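PDB 5EKA: DNA-binding protein HU from Thermus thermophilus HB8, which wraps DNA as a histone-like homodimer, stabilising it against denaturation under extreme environmental conditions. Local coordinates for residues E56-K61 with T79-F84. Numbering follows the deposited sequence. Where two conformers were deposited one is given.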
loop_
_atom_site.group_PDB
_atom_site.type_symbol
_atom_site.label_atom_id
_atom_site.label_comp_id
_atom_site.label_asym_id
_atom_site.label_seq_id
_atom_site.Cartn_x
_atom_site.Cartn_y
_atom_site.Cartn_z
ATOM N N GLU A 56 0.952 8.532 4.648
ATOM C CA GLU A 56 1.365 9.538 5.597
ATOM C C GLU A 56 0.429 9.493 6.796
ATOM O O GLU A 56 -0.640 8.925 6.736
ATOM C CB GLU A 56 1.309 10.922 4.943
ATOM C CG GLU A 56 -0.106 11.444 4.635
ATOM C CD GLU A 56 -0.115 12.669 3.721
ATOM O OE1 GLU A 56 0.986 13.194 3.383
ATOM O OE2 GLU A 56 -1.238 13.111 3.350
ATOM N N VAL A 57 0.877 10.070 7.889
ATOM C CA VAL A 57 0.038 10.240 9.072
ATOM C C VAL A 57 -0.570 11.619 9.044
ATOM O O VAL A 57 0.155 12.633 9.011
ATOM C CB VAL A 57 0.889 10.077 10.340
ATOM C CG1 VAL A 57 0.050 10.336 11.595
ATOM C CG2 VAL A 57 1.494 8.693 10.357
ATOM N N ARG A 58 -1.895 11.673 9.078
ATOM C CA ARG A 58 -2.592 12.954 9.074
ATOM C C ARG A 58 -3.083 13.271 10.445
ATOM O O ARG A 58 -3.303 12.364 11.240
ATOM C CB ARG A 58 -3.720 12.916 8.073
ATOM C CG ARG A 58 -3.164 12.842 6.673
ATOM C CD ARG A 58 -4.233 13.031 5.610
ATOM N NE ARG A 58 -3.683 12.657 4.302
ATOM C CZ ARG A 58 -4.389 12.317 3.223
ATOM N NH1 ARG A 58 -5.720 12.270 3.246
ATOM N NH2 ARG A 58 -3.745 11.990 2.111
ATOM N N LYS A 59 -3.199 14.561 10.745
ATOM C CA LYS A 59 -3.657 14.986 12.055
ATOM C C LYS A 59 -5.026 15.690 12.035
ATOM O O LYS A 59 -5.414 16.344 11.064
ATOM C CB LYS A 59 -2.589 15.862 12.700
ATOM C CG LYS A 59 -1.348 15.091 13.092
ATOM C CD LYS A 59 -0.200 15.977 13.554
ATOM C CE LYS A 59 1.155 15.430 13.109
ATOM N NZ LYS A 59 1.463 14.056 13.607
ATOM N N ARG A 60 -5.785 15.470 13.095
ATOM C CA ARG A 60 -6.973 16.242 13.341
ATOM C C ARG A 60 -6.681 17.037 14.617
ATOM O O ARG A 60 -6.332 16.461 15.628
ATOM C CB ARG A 60 -8.178 15.322 13.554
ATOM C CG ARG A 60 -8.281 14.125 12.604
ATOM C CD ARG A 60 -9.638 13.437 12.764
ATOM N NE ARG A 60 -9.813 12.231 11.941
ATOM C CZ ARG A 60 -9.520 10.984 12.315
ATOM N NH1 ARG A 60 -8.992 10.725 13.512
ATOM N NH2 ARG A 60 -9.735 9.980 11.465
ATOM N N LYS A 61 -6.772 18.364 14.529
ATOM C CA LYS A 61 -6.585 19.249 15.690
ATOM C C LYS A 61 -7.684 19.013 16.708
ATOM O O LYS A 61 -8.783 18.603 16.352
ATOM C CB LYS A 61 -6.632 20.720 15.262
ATOM C CG LYS A 61 -5.538 21.138 14.304
ATOM C CD LYS A 61 -5.784 22.547 13.793
ATOM C CE LYS A 61 -5.366 22.684 12.334
ATOM N NZ LYS A 61 -5.519 24.074 11.827
ATOM N N THR A 79 -6.263 13.892 17.210
ATOM C CA THR A 79 -6.081 12.503 16.824
ATOM C C THR A 79 -5.203 12.468 15.589
ATOM O O THR A 79 -4.963 13.466 14.962
ATOM C CB THR A 79 -7.402 11.784 16.500
ATOM O OG1 THR A 79 -8.164 12.586 15.621
ATOM C CG2 THR A 79 -8.221 11.530 17.769
ATOM N N GLN A 80 -4.663 11.300 15.294
ATOM C CA GLN A 80 -3.858 11.168 14.084
ATOM C C GLN A 80 -4.095 9.807 13.507
ATOM O O GLN A 80 -4.406 8.876 14.236
ATOM C CB GLN A 80 -2.381 11.445 14.353
ATOM C CG GLN A 80 -1.690 10.505 15.307
ATOM C CD GLN A 80 -0.273 10.964 15.681
ATOM O OE1 GLN A 80 -0.024 12.145 15.939
ATOM N NE2 GLN A 80 0.656 10.024 15.725
ATOM N N TYR A 81 -3.978 9.714 12.196
ATOM C CA TYR A 81 -4.430 8.532 11.502
ATOM C C TYR A 81 -3.665 8.330 10.200
ATOM O O TYR A 81 -3.099 9.282 9.648
ATOM C CB TYR A 81 -5.923 8.622 11.236
ATOM C CG TYR A 81 -6.328 9.780 10.336
ATOM C CD1 TYR A 81 -6.507 9.582 8.980
ATOM C CD2 TYR A 81 -6.475 11.067 10.829
ATOM C CE1 TYR A 81 -6.864 10.629 8.146
ATOM C CE2 TYR A 81 -6.836 12.121 9.987
ATOM C CZ TYR A 81 -7.004 11.889 8.651
ATOM O OH TYR A 81 -7.357 12.925 7.801
ATOM N N PRO A 82 -3.600 7.073 9.746
ATOM C CA PRO A 82 -2.869 6.832 8.512
ATOM C C PRO A 82 -3.735 7.133 7.299
ATOM O O PRO A 82 -4.924 6.855 7.321
ATOM C CB PRO A 82 -2.544 5.326 8.592
ATOM C CG PRO A 82 -3.523 4.716 9.554
ATOM C CD PRO A 82 -4.198 5.835 10.306
ATOM N N ALA A 83 -3.112 7.599 6.221
ATOM C CA ALA A 83 -3.832 7.868 5.002
ATOM C C ALA A 83 -2.936 7.563 3.805
ATOM O O ALA A 83 -1.706 7.545 3.924
ATOM C CB ALA A 83 -4.285 9.300 4.962
ATOM N N PHE A 84 -3.576 7.357 2.664
ATOM C CA PHE A 84 -2.877 7.100 1.389
ATOM C C PHE A 84 -3.340 8.099 0.353
ATOM O O PHE A 84 -4.534 8.357 0.226
ATOM C CB PHE A 84 -3.210 5.706 0.939
ATOM C CG PHE A 84 -2.675 5.343 -0.399
ATOM C CD1 PHE A 84 -1.319 5.085 -0.583
ATOM C CD2 PHE A 84 -3.547 5.173 -1.451
ATOM C CE1 PHE A 84 -0.851 4.703 -1.818
ATOM C CE2 PHE A 84 -3.086 4.777 -2.696
ATOM C CZ PHE A 84 -1.739 4.571 -2.889
HETATM O O HOH W 1 -6.117 10.884 0.129
HETATM O O HOH W 2 -7.757 12.439 5.222
#
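E56, R58 and R60 pair with A83, Y81 and T79 as the hydrogen-bonded pairs of an antiparallel ladder, the N-to-C directions of its two strand segments 143° apart and their axes approaching to 4.5 Å. The ladder illustrates how paired strands gather every second residue onto a shared face: here these six side chains, with the ring of Y81 between the guanidinium of R60 and the CB of R58. In the conformer given, the R60 guanidinium stacks flat on the ring, planes 13° apart, while R60 NH1 donates in plane to T79 OG1 at 2.9 Å. Against the opposite ring face R58 sets its CB, a CH-pi contact 3.9 Å from the centroid. With CG anti to the carbonyl carbon (chi1 -68°), the extended R58 chain runs on over A83, whose CB sits 3.4 Å above the guanidinium plane. R58 NE grips E56 OE2 at 2.7 Å in a salt bridge, and a water joins R58 NH1 to Y81 OH. Replacing R58 by an alanine is likely to leave the E56 carboxylate without this arginine partner. On the other face, Q80 CB packs on V57 CG1, and Q80 NE2 bonds to V94 O of the second subunit. This twisted ribbon forms the base of the HU beta-arm, which in this family embraces DNA.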